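Local coordinates for extracellular solute-binding protein, family 1 (Trichodesmium erythraeum IMS101, PDB 6G7N) that binds ferric iron through tyrosine side chains and probably serves as the extracellular solute-binding component of an iron ABC transporter, at residues Thr13-Ala16 and Leu17-Ser20; Leu88-Glu92 and Lys93-Gly97; Gly247-Lys250 and Phe251-Leu255; Val277-Ser281 and Val282-Phe286; Lys301-Ala304 and Asp305-Leu309. All blocks are in the same frame, centred on the assembly; numbering follows the deposited sequence. Where two conformers were deposited one is given.

Interaction 1 (Thr13-Ala16 and Leu17-Ser20)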
loop_
_atom_site.group_PDB
_atom_site.type_symbol
_atom_site.label_atom_id
_atom_site.label_comp_id
_atom_site.label_asym_id
_atom_site.label_seq_id
_atom_site.Cartn_x
_atom_site.Cartn_y
_atom_site.Cartn_z
ATOM N N THR A 13 -7.046 6.093 16.080
ATOM C CA THR A 13 -8.448 6.081 15.734
ATOM C C THR A 13 -9.011 4.646 15.566
ATOM O O THR A 13 -10.231 4.459 15.674
ATOM C CB THR A 13 -8.688 6.922 14.468
ATOM O OG1 THR A 13 -7.762 6.524 13.455
ATOM C CG2 THR A 13 -8.513 8.418 14.740
ATOM N N ASP A 14 -8.147 3.645 15.384
ATOM C CA ASP A 14 -8.598 2.269 15.275
ATOM C C ASP A 14 -9.136 1.715 16.593
ATOM O O ASP A 14 -9.832 0.717 16.581
ATOM C CB ASP A 14 -7.471 1.342 14.762
ATOM C CG ASP A 14 -7.023 1.657 13.326
ATOM O OD1 ASP A 14 -7.830 2.221 12.562
ATOM O OD2 ASP A 14 -5.866 1.329 12.965
ATOM N N GLN A 15 -8.842 2.366 17.718
ATOM C CA GLN A 15 -9.492 1.915 18.984
ATOM C C GLN A 15 -11.035 1.888 18.908
ATOM O O GLN A 15 -11.670 1.008 19.477
ATOM C CB GLN A 15 -9.045 2.765 20.162
ATOM C CG GLN A 15 -9.432 2.154 21.508
ATOM C CD GLN A 15 -8.762 0.820 21.768
ATOM O OE1 GLN A 15 -7.564 0.707 21.612
ATOM N NE2 GLN A 15 -9.536 -0.211 22.132
ATOM N N ALA A 16 -11.616 2.772 18.091
ATOM C CA ALA A 16 -13.086 2.747 17.860
ATOM C C ALA A 16 -13.550 1.453 17.196
ATOM O O ALA A 16 -14.602 0.926 17.511
ATOM C CB ALA A 16 -13.535 3.950 17.037
ATOM N N LEU A 17 -12.728 0.948 16.283
ATOM C CA LEU A 17 -13.028 -0.275 15.636
ATOM C C LEU A 17 -12.933 -1.446 16.641
ATOM O O LEU A 17 -13.824 -2.291 16.662
ATOM C CB LEU A 17 -12.063 -0.351 14.458
ATOM C CG LEU A 17 -12.262 -1.403 13.438
ATOM C CD1 LEU A 17 -11.719 -0.923 12.116
ATOM C CD2 LEU A 17 -11.526 -2.632 13.930
ATOM N N TYR A 18 -11.886 -1.463 17.470
ATOM C CA TYR A 18 -11.736 -2.576 18.396
ATOM C C TYR A 18 -12.906 -2.569 19.381
ATOM O O TYR A 18 -13.458 -3.602 19.680
ATOM C CB TYR A 18 -10.403 -2.519 19.157
ATOM C CG TYR A 18 -9.159 -2.384 18.295
ATOM C CD1 TYR A 18 -9.108 -2.796 16.963
ATOM C CD2 TYR A 18 -8.029 -1.793 18.834
ATOM C CE1 TYR A 18 -7.977 -2.614 16.196
ATOM C CE2 TYR A 18 -6.882 -1.612 18.087
ATOM C CZ TYR A 18 -6.858 -2.014 16.765
ATOM O OH TYR A 18 -5.725 -1.822 15.982
ATOM N N ASP A 19 -13.260 -1.391 19.878
ATOM C CA ASP A 19 -14.354 -1.285 20.849
ATOM C C ASP A 19 -15.701 -1.699 20.265
ATOM O O ASP A 19 -16.476 -2.361 20.933
ATOM C CB ASP A 19 -14.402 0.136 21.406
ATOM C CG ASP A 19 -13.199 0.472 22.327
ATOM O OD1 ASP A 19 -12.403 -0.428 22.652
ATOM O OD2 ASP A 19 -13.042 1.639 22.656
ATOM N N SER A 20 -15.971 -1.337 19.018
ATOM C CA SER A 20 -17.191 -1.776 18.355
ATOM C C SER A 20 -17.203 -3.283 18.161
ATOM O O SER A 20 -18.234 -3.948 18.400
ATOM C CB SER A 20 -17.347 -1.043 17.040
ATOM O OG SER A 20 -18.505 -1.520 16.388
HETATM O O HOH W 1 -5.741 -1.413 13.208
#

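Interaction 2 (Leu88-Glu92 and Lys93-Gly97)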
loop_
_atom_site.group_PDB
_atom_site.type_symbol
_atom_site.label_atom_id
_atom_site.label_comp_id
_atom_site.label_asym_id
_atom_site.label_seq_id
_atom_site.Cartn_x
_atom_site.Cartn_y
_atom_site.Cartn_z
ATOM N N LEU A 88 -7.631 -8.005 -4.592
ATOM C CA LEU A 88 -7.101 -7.473 -3.360
ATOM C C LEU A 88 -7.007 -8.529 -2.252
ATOM O O LEU A 88 -6.823 -8.171 -1.082
ATOM C CB LEU A 88 -7.925 -6.269 -2.891
ATOM C CG LEU A 88 -8.055 -5.129 -3.905
ATOM C CD1 LEU A 88 -8.865 -3.986 -3.314
ATOM C CD2 LEU A 88 -6.701 -4.617 -4.381
ATOM N N ARG A 89 -7.103 -9.812 -2.609
ATOM C CA ARG A 89 -6.924 -10.883 -1.621
ATOM C C ARG A 89 -6.077 -11.996 -2.233
ATOM O O ARG A 89 -6.012 -12.205 -3.447
ATOM C CB ARG A 89 -8.275 -11.404 -1.094
ATOM C CG ARG A 89 -9.347 -11.644 -2.143
ATOM C CD ARG A 89 -10.639 -12.220 -1.531
ATOM N NE ARG A 89 -11.799 -12.125 -2.427
ATOM C CZ ARG A 89 -12.080 -12.982 -3.407
ATOM N NH1 ARG A 89 -13.196 -12.785 -4.123
ATOM N NH2 ARG A 89 -11.278 -14.004 -3.696
ATOM N N SER A 90 -5.398 -12.734 -1.345
ATOM C CA SER A 90 -4.540 -13.838 -1.770
ATOM C C SER A 90 -5.354 -14.870 -2.549
ATOM O O SER A 90 -6.362 -15.360 -2.014
ATOM C CB SER A 90 -4.048 -14.554 -0.519
ATOM O OG SER A 90 -3.392 -15.773 -0.806
ATOM N N PRO A 91 -4.870 -15.340 -3.702
ATOM C CA PRO A 91 -5.542 -16.461 -4.382
ATOM C C PRO A 91 -5.657 -17.718 -3.531
ATOM O O PRO A 91 -6.575 -18.517 -3.752
ATOM C CB PRO A 91 -4.666 -16.697 -5.619
ATOM C CG PRO A 91 -4.119 -15.329 -5.900
ATOM C CD PRO A 91 -3.800 -14.771 -4.547
ATOM N N GLU A 92 -4.760 -17.869 -2.561
ATOM C CA GLU A 92 -4.744 -19.041 -1.662
ATOM C C GLU A 92 -5.456 -18.764 -0.343
ATOM O O GLU A 92 -5.417 -19.604 0.573
ATOM C CB GLU A 92 -3.301 -19.475 -1.389
ATOM C CG GLU A 92 -2.540 -19.966 -2.622
ATOM C CD GLU A 92 -1.081 -20.260 -2.321
ATOM O OE1 GLU A 92 -0.790 -21.347 -1.774
ATOM O OE2 GLU A 92 -0.215 -19.400 -2.613
ATOM N N LYS A 93 -6.068 -17.590 -0.196
ATOM C CA LYS A 93 -6.889 -17.270 0.975
ATOM C C LYS A 93 -6.086 -17.130 2.252
ATOM O O LYS A 93 -6.610 -17.266 3.357
ATOM C CB LYS A 93 -8.072 -18.220 1.151
ATOM C CG LYS A 93 -8.886 -18.455 -0.112
ATOM C CD LYS A 93 -9.598 -17.200 -0.633
ATOM C CE LYS A 93 -10.455 -17.476 -1.876
ATOM N NZ LYS A 93 -9.627 -17.812 -3.057
ATOM N N LEU A 94 -4.818 -16.775 2.106
ATOM C CA LEU A 94 -3.915 -16.606 3.242
ATOM C C LEU A 94 -3.954 -15.216 3.870
ATOM O O LEU A 94 -3.602 -15.054 5.040
ATOM C CB LEU A 94 -2.491 -16.981 2.848
ATOM C CG LEU A 94 -2.296 -18.467 2.548
ATOM C CD1 LEU A 94 -0.989 -18.669 1.816
ATOM C CD2 LEU A 94 -2.334 -19.297 3.831
ATOM N N TRP A 95 -4.365 -14.213 3.092
ATOM C CA TRP A 95 -4.420 -12.849 3.560
ATOM C C TRP A 95 -5.371 -12.087 2.648
ATOM O O TRP A 95 -5.705 -12.531 1.550
ATOM C CB TRP A 95 -3.018 -12.186 3.629
ATOM C CG TRP A 95 -2.173 -12.381 2.419
ATOM C CD1 TRP A 95 -1.165 -13.306 2.308
ATOM C CD2 TRP A 95 -2.237 -11.698 1.156
ATOM N NE1 TRP A 95 -0.601 -13.248 1.052
ATOM C CE2 TRP A 95 -1.261 -12.287 0.326
ATOM C CE3 TRP A 95 -3.061 -10.671 0.629
ATOM C CZ2 TRP A 95 -1.085 -11.897 -0.989
ATOM C CZ3 TRP A 95 -2.887 -10.304 -0.675
ATOM C CH2 TRP A 95 -1.913 -10.897 -1.473
ATOM N N PHE A 96 -5.750 -10.917 3.136
ATOM C CA PHE A 96 -6.866 -10.145 2.570
ATOM C C PHE A 96 -6.581 -8.669 2.739
ATOM O O PHE A 96 -6.132 -8.239 3.797
ATOM C CB PHE A 96 -8.168 -10.483 3.343
ATOM C CG PHE A 96 -8.516 -11.950 3.329
ATOM C CD1 PHE A 96 -7.941 -12.817 4.272
ATOM C CD2 PHE A 96 -9.326 -12.503 2.343
ATOM C CE1 PHE A 96 -8.188 -14.176 4.233
ATOM C CE2 PHE A 96 -9.554 -13.876 2.305
ATOM C CZ PHE A 96 -8.983 -14.691 3.243
ATOM N N GLY A 97 -6.928 -7.876 1.720
ATOM C CA GLY A 97 -6.887 -6.431 1.862
ATOM C C GLY A 97 -8.117 -5.854 2.540
ATOM O O GLY A 97 -9.219 -6.264 2.248
HETATM O O HOH W 2 -8.747 -15.132 -3.303
#

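Interaction 3 (Gly247-Lys250 and Phe251-Leu255)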
loop_
_atom_site.group_PDB
_atom_site.type_symbol
_atom_site.label_atom_id
_atom_site.label_comp_id
_atom_site.label_asym_id
_atom_site.label_seq_id
_atom_site.Cartn_x
_atom_site.Cartn_y
_atom_site.Cartn_z
ATOM N N GLY A 247 -12.494 -16.460 16.694
ATOM C CA GLY A 247 -12.495 -15.036 16.983
ATOM C C GLY A 247 -11.705 -14.260 15.943
ATOM O O GLY A 247 -12.113 -13.153 15.576
ATOM N N ALA A 248 -10.602 -14.842 15.464
ATOM C CA ALA A 248 -9.788 -14.203 14.425
ATOM C C ALA A 248 -10.598 -14.026 13.144
ATOM O O ALA A 248 -10.574 -12.949 12.524
ATOM C CB ALA A 248 -8.538 -15.011 14.153
ATOM N N ILE A 249 -11.351 -15.054 12.759
ATOM C CA ILE A 249 -12.216 -14.963 11.568
ATOM C C ILE A 249 -13.282 -13.897 11.784
ATOM O O ILE A 249 -13.571 -13.096 10.881
ATOM C CB ILE A 249 -12.823 -16.334 11.231
ATOM C CG1 ILE A 249 -11.728 -17.340 10.818
ATOM C CG2 ILE A 249 -13.873 -16.174 10.140
ATOM C CD1 ILE A 249 -12.227 -18.770 10.779
ATOM N N LYS A 250 -13.892 -13.870 12.985
ATOM C CA LYS A 250 -14.902 -12.831 13.271
ATOM C C LYS A 250 -14.317 -11.436 13.109
ATOM O O LYS A 250 -15.025 -10.512 12.640
ATOM C CB LYS A 250 -15.478 -12.990 14.676
ATOM C CG LYS A 250 -16.438 -14.162 14.848
ATOM C CD LYS A 250 -17.043 -14.185 16.253
ATOM C CE LYS A 250 -18.058 -15.317 16.441
ATOM N NZ LYS A 250 -18.734 -15.272 17.768
ATOM N N PHE A 251 -13.075 -11.249 13.530
ATOM C CA PHE A 251 -12.449 -9.940 13.395
ATOM C C PHE A 251 -12.254 -9.557 11.931
ATOM O O PHE A 251 -12.627 -8.426 11.546
ATOM C CB PHE A 251 -11.124 -9.918 14.157
ATOM C CG PHE A 251 -10.486 -8.553 14.180
ATOM C CD1 PHE A 251 -11.043 -7.525 14.915
ATOM C CD2 PHE A 251 -9.338 -8.285 13.455
ATOM C CE1 PHE A 251 -10.487 -6.255 14.943
ATOM C CE2 PHE A 251 -8.757 -7.023 13.484
ATOM C CZ PHE A 251 -9.325 -6.014 14.228
ATOM N N LEU A 252 -11.715 -10.460 11.121
ATOM C CA LEU A 252 -11.570 -10.137 9.697
ATOM C C LEU A 252 -12.907 -9.822 9.049
ATOM O O LEU A 252 -13.029 -8.876 8.254
ATOM C CB LEU A 252 -10.865 -11.261 8.945
ATOM C CG LEU A 252 -9.448 -11.632 9.407
ATOM C CD1 LEU A 252 -8.845 -12.565 8.388
ATOM C CD2 LEU A 252 -8.566 -10.384 9.629
ATOM N N GLU A 253 -13.928 -10.607 9.377
ATOM C CA GLU A 253 -15.253 -10.353 8.803
ATOM C C GLU A 253 -15.794 -9.002 9.262
ATOM O O GLU A 253 -16.401 -8.271 8.476
ATOM C CB GLU A 253 -16.200 -11.478 9.133
ATOM C CG GLU A 253 -15.852 -12.753 8.398
ATOM C CD GLU A 253 -16.749 -13.948 8.693
ATOM O OE1 GLU A 253 -17.395 -13.985 9.757
ATOM O OE2 GLU A 253 -16.744 -14.902 7.876
ATOM N N TYR A 254 -15.595 -8.654 10.534
ATOM C CA TYR A 254 -16.017 -7.348 11.014
ATOM C C TYR A 254 -15.364 -6.213 10.225
ATOM O O TYR A 254 -16.007 -5.202 9.924
ATOM C CB TYR A 254 -15.717 -7.248 12.517
ATOM C CG TYR A 254 -15.816 -5.836 13.009
ATOM C CD1 TYR A 254 -17.036 -5.189 13.154
ATOM C CD2 TYR A 254 -14.653 -5.085 13.231
ATOM C CE1 TYR A 254 -17.084 -3.847 13.538
ATOM C CE2 TYR A 254 -14.702 -3.775 13.594
ATOM C CZ TYR A 254 -15.903 -3.152 13.737
ATOM O OH TYR A 254 -15.926 -1.802 14.037
ATOM N N LEU A 255 -14.092 -6.385 9.851
ATOM C CA LEU A 255 -13.378 -5.334 9.131
ATOM C C LEU A 255 -13.963 -4.977 7.777
ATOM O O LEU A 255 -13.680 -3.873 7.283
ATOM C CB LEU A 255 -11.902 -5.674 8.977
ATOM C CG LEU A 255 -11.060 -5.652 10.260
ATOM C CD1 LEU A 255 -9.646 -6.097 9.910
ATOM C CD2 LEU A 255 -11.039 -4.292 10.900
#

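Interaction 4 (Val277-Ser281 and Val282-Phe286)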
loop_
_atom_site.group_PDB
_atom_site.type_symbol
_atom_site.label_atom_id
_atom_site.label_comp_id
_atom_site.label_asym_id
_atom_site.label_seq_id
_atom_site.Cartn_x
_atom_site.Cartn_y
_atom_site.Cartn_z
ATOM N N VAL A 277 -18.958 1.607 -0.022
ATOM C CA VAL A 277 -18.602 2.374 1.155
ATOM C C VAL A 277 -18.163 3.769 0.685
ATOM O O VAL A 277 -17.281 3.888 -0.171
ATOM C CB VAL A 277 -17.484 1.665 1.929
ATOM C CG1 VAL A 277 -17.025 2.509 3.109
ATOM C CG2 VAL A 277 -17.960 0.307 2.407
ATOM N N PRO A 278 -18.728 4.831 1.254
ATOM C CA PRO A 278 -18.320 6.176 0.860
ATOM C C PRO A 278 -16.829 6.431 1.071
ATOM O O PRO A 278 -16.222 5.926 2.020
ATOM C CB PRO A 278 -19.188 7.091 1.732
ATOM C CG PRO A 278 -20.411 6.261 1.963
ATOM C CD PRO A 278 -19.870 4.868 2.186
ATOM N N ILE A 279 -16.286 7.255 0.190
ATOM C CA ILE A 279 -14.895 7.651 0.146
ATOM C C ILE A 279 -14.648 8.816 1.115
ATOM O O ILE A 279 -15.498 9.688 1.245
ATOM C CB ILE A 279 -14.572 8.119 -1.325
ATOM C CG1 ILE A 279 -14.923 7.014 -2.344
ATOM C CG2 ILE A 279 -13.128 8.548 -1.486
ATOM C CD1 ILE A 279 -14.353 5.689 -1.951
ATOM N N ALA A 280 -13.475 8.854 1.759
ATOM C CA ALA A 280 -13.105 9.983 2.632
ATOM C C ALA A 280 -13.257 11.328 1.928
ATOM O O ALA A 280 -12.884 11.476 0.739
ATOM C CB ALA A 280 -11.671 9.861 3.132
ATOM N N SER A 281 -13.714 12.330 2.669
ATOM C CA SER A 281 -13.901 13.651 2.080
ATOM C C SER A 281 -12.627 14.211 1.435
ATOM O O SER A 281 -12.694 14.829 0.371
ATOM C CB SER A 281 -14.436 14.626 3.122
ATOM O OG SER A 281 -15.680 14.167 3.612
ATOM N N VAL A 282 -11.468 13.959 2.045
ATOM C CA VAL A 282 -10.211 14.471 1.526
ATOM C C VAL A 282 -9.846 13.841 0.173
ATOM O O VAL A 282 -9.104 14.424 -0.613
ATOM C CB VAL A 282 -9.064 14.259 2.557
ATOM C CG1 VAL A 282 -8.751 12.779 2.780
ATOM C CG2 VAL A 282 -7.802 15.026 2.165
ATOM N N LEU A 283 -10.302 12.611 -0.079
ATOM C CA LEU A 283 -10.012 11.935 -1.344
ATOM C C LEU A 283 -10.972 12.289 -2.475
ATOM O O LEU A 283 -10.595 12.175 -3.643
ATOM C CB LEU A 283 -9.989 10.417 -1.130
ATOM C CG LEU A 283 -8.920 9.911 -0.159
ATOM C CD1 LEU A 283 -9.097 8.427 0.141
ATOM C CD2 LEU A 283 -7.521 10.187 -0.685
ATOM N N LYS A 284 -12.189 12.711 -2.155
ATOM C CA LYS A 284 -13.195 12.991 -3.196
ATOM C C LYS A 284 -12.732 13.985 -4.274
ATOM O O LYS A 284 -13.029 13.768 -5.454
ATOM C CB LYS A 284 -14.540 13.422 -2.595
ATOM C CG LYS A 284 -15.296 12.329 -1.840
ATOM C CD LYS A 284 -16.640 12.870 -1.358
ATOM C CE LYS A 284 -17.242 12.048 -0.236
ATOM N NZ LYS A 284 -18.577 12.587 0.173
ATOM N N PRO A 285 -12.008 15.071 -3.911
ATOM C CA PRO A 285 -11.626 16.027 -4.968
ATOM C C PRO A 285 -10.742 15.462 -6.061
ATOM O O PRO A 285 -10.708 16.003 -7.165
ATOM C CB PRO A 285 -10.901 17.138 -4.192
ATOM C CG PRO A 285 -11.457 17.048 -2.810
ATOM C CD PRO A 285 -11.695 15.590 -2.573
ATOM N N PHE A 286 -10.029 14.383 -5.758
ATOM C CA PHE A 286 -9.171 13.758 -6.751
ATOM C C PHE A 286 -9.923 12.880 -7.736
ATOM O O PHE A 286 -9.386 12.556 -8.799
ATOM C CB PHE A 286 -8.063 12.987 -6.068
ATOM C CG PHE A 286 -7.219 13.841 -5.190
ATOM C CD1 PHE A 286 -6.302 14.724 -5.736
ATOM C CD2 PHE A 286 -7.379 13.812 -3.821
ATOM C CE1 PHE A 286 -5.535 15.537 -4.936
ATOM C CE2 PHE A 286 -6.610 14.626 -3.011
ATOM C CZ PHE A 286 -5.678 15.479 -3.577
#

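Interaction 5 (Lys301-Ala304 and Asp305-Leu309)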
loop_
_atom_site.group_PDB
_atom_site.type_symbol
_atom_site.label_atom_id
_atom_site.label_comp_id
_atom_site.label_asym_id
_atom_site.label_seq_id
_atom_site.Cartn_x
_atom_site.Cartn_y
_atom_site.Cartn_z
ATOM N N LYS A 301 5.183 -12.197 -5.297
ATOM C CA LYS A 301 5.832 -13.233 -6.157
ATOM C C LYS A 301 7.076 -12.745 -6.922
ATOM O O LYS A 301 8.089 -13.469 -7.038
ATOM C CB LYS A 301 4.812 -13.796 -7.134
ATOM C CG LYS A 301 5.274 -15.003 -7.870
ATOM C CD LYS A 301 4.143 -15.681 -8.600
ATOM C CE LYS A 301 4.640 -16.977 -9.226
ATOM N NZ LYS A 301 3.540 -17.928 -9.578
ATOM N N LEU A 302 7.000 -11.498 -7.397
ATOM C CA LEU A 302 8.109 -10.931 -8.172
ATOM C C LEU A 302 8.947 -9.927 -7.390
ATOM O O LEU A 302 9.746 -9.200 -7.977
ATOM C CB LEU A 302 7.589 -10.307 -9.448
ATOM C CG LEU A 302 7.157 -11.351 -10.451
ATOM C CD1 LEU A 302 6.363 -10.705 -11.552
ATOM C CD2 LEU A 302 8.389 -12.069 -11.010
ATOM N N ASN A 303 8.817 -9.920 -6.073
ATOM C CA ASN A 303 9.606 -9.014 -5.244
ATOM C C ASN A 303 11.114 -9.230 -5.432
ATOM O O ASN A 303 11.862 -8.269 -5.575
ATOM C CB ASN A 303 9.216 -9.186 -3.782
ATOM C CG ASN A 303 10.057 -8.324 -2.856
ATOM O OD1 ASN A 303 11.069 -8.768 -2.339
ATOM N ND2 ASN A 303 9.658 -7.081 -2.692
ATOM N N ALA A 304 11.563 -10.491 -5.421
ATOM C CA ALA A 304 13.001 -10.755 -5.586
ATOM C C ALA A 304 13.500 -10.269 -6.940
ATOM O O ALA A 304 14.608 -9.708 -7.043
ATOM C CB ALA A 304 13.300 -12.238 -5.411
ATOM N N ASP A 305 12.699 -10.441 -7.985
ATOM C CA ASP A 305 13.066 -9.965 -9.320
ATOM C C ASP A 305 13.146 -8.441 -9.357
ATOM O O ASP A 305 14.023 -7.874 -10.002
ATOM C CB ASP A 305 12.072 -10.475 -10.381
ATOM C CG ASP A 305 12.276 -11.970 -10.781
ATOM O OD1 ASP A 305 13.209 -12.623 -10.310
ATOM O OD2 ASP A 305 11.507 -12.472 -11.633
ATOM N N ALA A 306 12.246 -7.768 -8.653
ATOM C CA ALA A 306 12.290 -6.325 -8.543
ATOM C C ALA A 306 13.570 -5.827 -7.895
ATOM O O ALA A 306 14.230 -4.906 -8.381
ATOM C CB ALA A 306 11.058 -5.787 -7.814
ATOM N N ILE A 307 13.960 -6.457 -6.785
ATOM C CA ILE A 307 15.202 -6.119 -6.097
ATOM C C ILE A 307 16.395 -6.296 -7.054
ATOM O O ILE A 307 17.276 -5.437 -7.120
ATOM C CB ILE A 307 15.336 -6.938 -4.803
ATOM C CG1 ILE A 307 14.280 -6.483 -3.785
ATOM C CG2 ILE A 307 16.743 -6.849 -4.241
ATOM C CD1 ILE A 307 14.176 -7.355 -2.547
ATOM N N LYS A 308 16.443 -7.429 -7.736
ATOM C CA LYS A 308 17.516 -7.700 -8.700
ATOM C C LYS A 308 17.584 -6.635 -9.794
ATOM O O LYS A 308 18.652 -6.118 -10.099
ATOM C CB LYS A 308 17.357 -9.102 -9.313
ATOM C CG LYS A 308 18.400 -9.451 -10.365
ATOM C CD LYS A 308 18.066 -10.775 -11.022
ATOM C CE LYS A 308 18.669 -10.879 -12.410
ATOM N NZ LYS A 308 18.649 -12.293 -12.866
ATOM N N LEU A 309 16.433 -6.301 -10.372
ATOM C CA LEU A 309 16.395 -5.307 -11.434
ATOM C C LEU A 309 16.869 -3.947 -10.938
ATOM O O LEU A 309 17.665 -3.264 -11.597
ATOM C CB LEU A 309 14.972 -5.221 -12.024
ATOM C CG LEU A 309 14.745 -4.158 -13.076
ATOM C CD1 LEU A 309 13.396 -4.374 -13.723
ATOM C CD2 LEU A 309 14.637 -2.803 -12.443
HETATM O O HOH W 3 10.871 -12.740 -7.931
#

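Interaction 1 (Thr13-Ala16 and Leu17-Ser20)
Two torsions in Q15 set up its bond to D19: CG lies trans to the backbone N (chi1 -167°), and the chain then bends at chi2 (63°), turning the terminal amide toward the next helical turn. There Q15 NE2 donates to D19 OD1 at 2.9 Å. The acceptor lies in the amide plane of Q15, but NE2 meets OD1 from above the carboxylate plane, the two planes being 49° apart. Beneath this side-chain link runs the backbone bond from D19 N to Q15 O, also 2.9 Å, so the pair is tied twice. The same amide brings Q15 OE1 to the edge of the Y18 ring, 3.8 Å from CD2, with amide and ring nearly perpendicular. One face of that ring lies over D14 O, 3.5 Å from the ring plane, while D14 O also accepts from Y18 N at 3.1 Å. The contact belongs to the N-terminal part of the helix that crosses between parallel strands 2-7 and 28-33 in a beta-alpha-beta unit. It is tied to the preceding loop: D14 OD2 accepts from Y11 N, and Y18 OH is hydrogen-bonded to H10 ND1. A water bridges the two side chains, 2.8 Å from D14 OD2 and 2.8 Å from Y18 OH.

Interaction 2 (Leu88-Glu92 and Lys93-Gly97)
K93, S90 and R89 carry most of this turn. K93 folds back over it: bends at chi2 (-65°) and chi4 (-68°) curl the chain until NZ reaches P91 O in a weak bond of 3.2 Å. R89 lies alongside, pointing the same way, with NH2 4.2 Å from K93 NZ. One water, set to one side, bridges the two cations, accepting from R89 NH2 and from K93 NZ, 2.8 Å each, and donating to S90 O; this probably eases their repulsion. The water lies in the guanidinium plane, at its edge, and R89 NE is held separately by I84 O. S90 opens the type I turn S90-K93, whose closing bond runs from K93 N to S90 O at 2.9 Å. S90 OG also accepts from E92 N, an ST turn, and more weakly from L94 N. The turn links two arms of a hairpin-like bend leading into strand 96-108: a single bridge pairs R89 with F96, flanked by S90 N to W95 O (2.9 Å) and G97 N to L88 O (2.8 Å). On the buried side, S90 CB stands over the W95 indole, 3.8 Å from the centroid of its five-membered ring and 15° off the normal, a CH-pi contact. W95 NE1 is hydrogen-bonded to Q67 OE1 of helix 60-68. Across the bend, R89 CB rests against F96 CD2.

Interaction 3 (Gly247-Lys250 and Phe251-Leu255)
Four backbone bonds join these consecutive turns of helix: F251 N to G247 O, L252 N to A248 O, E253 N to I249 O and Y254 N to K250 O. The E253-I249 bond measures 2.9 Å between N and O, with an N-H...O angle of 167°, and the L252-A248 bond is equally straight at 168°. Beyond the backbone, I249 and E253 run side by side in the same direction. The E253 chain is extended past CG, and its carboxylate carbon CD comes 3.9 Å from I249 CG2, a methyl beside the acid rather than a polar partner. The acid is anchored elsewhere: E253 OE2 is hydrogen-bonded to S77 OG. F251 leaves by another side. With CG trans to the backbone N (chi1 -174°), its ring leads away from G247-K250, out from the helix; L255 CG lies 4.2 Å above one face, displaced toward the rim, and F21 meets the same ring edge-to-face. Helix 245-255 lies between the sheet, where A248 and L252 face V54 and V238, and helix 15-25, where F251 and Y254 touch L17 and Y254 also touches S20, as in the layered alpha/beta domain of a periplasmic-binding-protein fold.

Interaction 4 (Val277-Ser281 and Val282-Phe286)
I279 and L283 meet where a loop of the solute-binding-protein fold, between strand 271-272 and helix 297-301, coils into a short 3-10 segment at 284-286. The close-packed side is apolar. I279 CG2 abuts L283 CB at 3.7 Å, the two side chains crossing at about a right angle, and A280 CB lies 4.2 Å from L283 CD1 and 4.1 Å from V282 CG1. L283 and V282 continue this packing onto A200 of helix 196-204, while A280 touches E266 of helix 258-266. A280 O grips the bend with two bonds: K284 N comes nearly end-on to the carbonyl at 3.2 Å, and L283 N, at 2.9 Å, from above its plane (55° out). On the solvent side S281, K284 and P285 are exposed, and the added bond there, K284 N to S281 O at 3.3 Å, is weak. K284 stretches back in an extended chain beyond CG, its aliphatic part alongside the backbone, which brings CE to 3.3 Å from I279 O.

Interaction 5 (Lys301-Ala304 and Asp305-Leu309)
N303 and I307 meet through an amide oxygen and a methyl: N303 OD1 lies 3.4 Å from I307 CD1, the two side chains slanting across one another. The I307 chain reaches back toward N303, its CG1 beside its own backbone N (chi1 -69°), while the N303 amide stands out from the helix. This pair is backed by the bond from I307 N to N303 O, 3.0 Å long with an N-H...O angle of 165°; A306 N to L302 O, also 3.0 Å, is the bond before it, at 157°. Together with K308 N to A304 O they form the opening turn of helix 303-312, for which L302 occupies the N-cap position. L302 is also where the chain leaves the helical backbone angles of helix 297-301, marking the break between two successive helices. Its side chain lies near that of D305, but L302 was modelled in two conformers and the closeness of this approach is doubtful. A water bridges the break, donating to K301 O and accepting from D305 N at 2.9 Å. Further out, the N303 amide is fixed at both ends: ND2 donates to Q143 OE1 of helix 140-167, and OD1 accepts from R65 NH2 of helix 60-68. A306 packs on I146 and L309 on A162, both of helix 140-167, while I307 touches R65.

In the fold
Interactions 1 and 3 belong to neighbouring helices that pack together: L17 CD2 lies 3.4 Å from Y254 CE2. Interaction 3 is the more buried, a backbone-bonded helix against the sheet, whereas interaction 1 has an exposed polar pair, Q15-D19, and a buried water-linked one, D14-Y18. Interaction 2 touches interaction 3 alone, F96 CD1 lying 4.2 Å from L252 CD1; it differs in being a turn, with a water bridging two cations. Interactions 4 and 5 touch none of the others, their centres about 33 Å apart on opposite sides of the chain's centre. Both are partly buried: interaction 4 is chiefly apolar, while interaction 5 sets the I307 methyl beside the N303 amide oxygen.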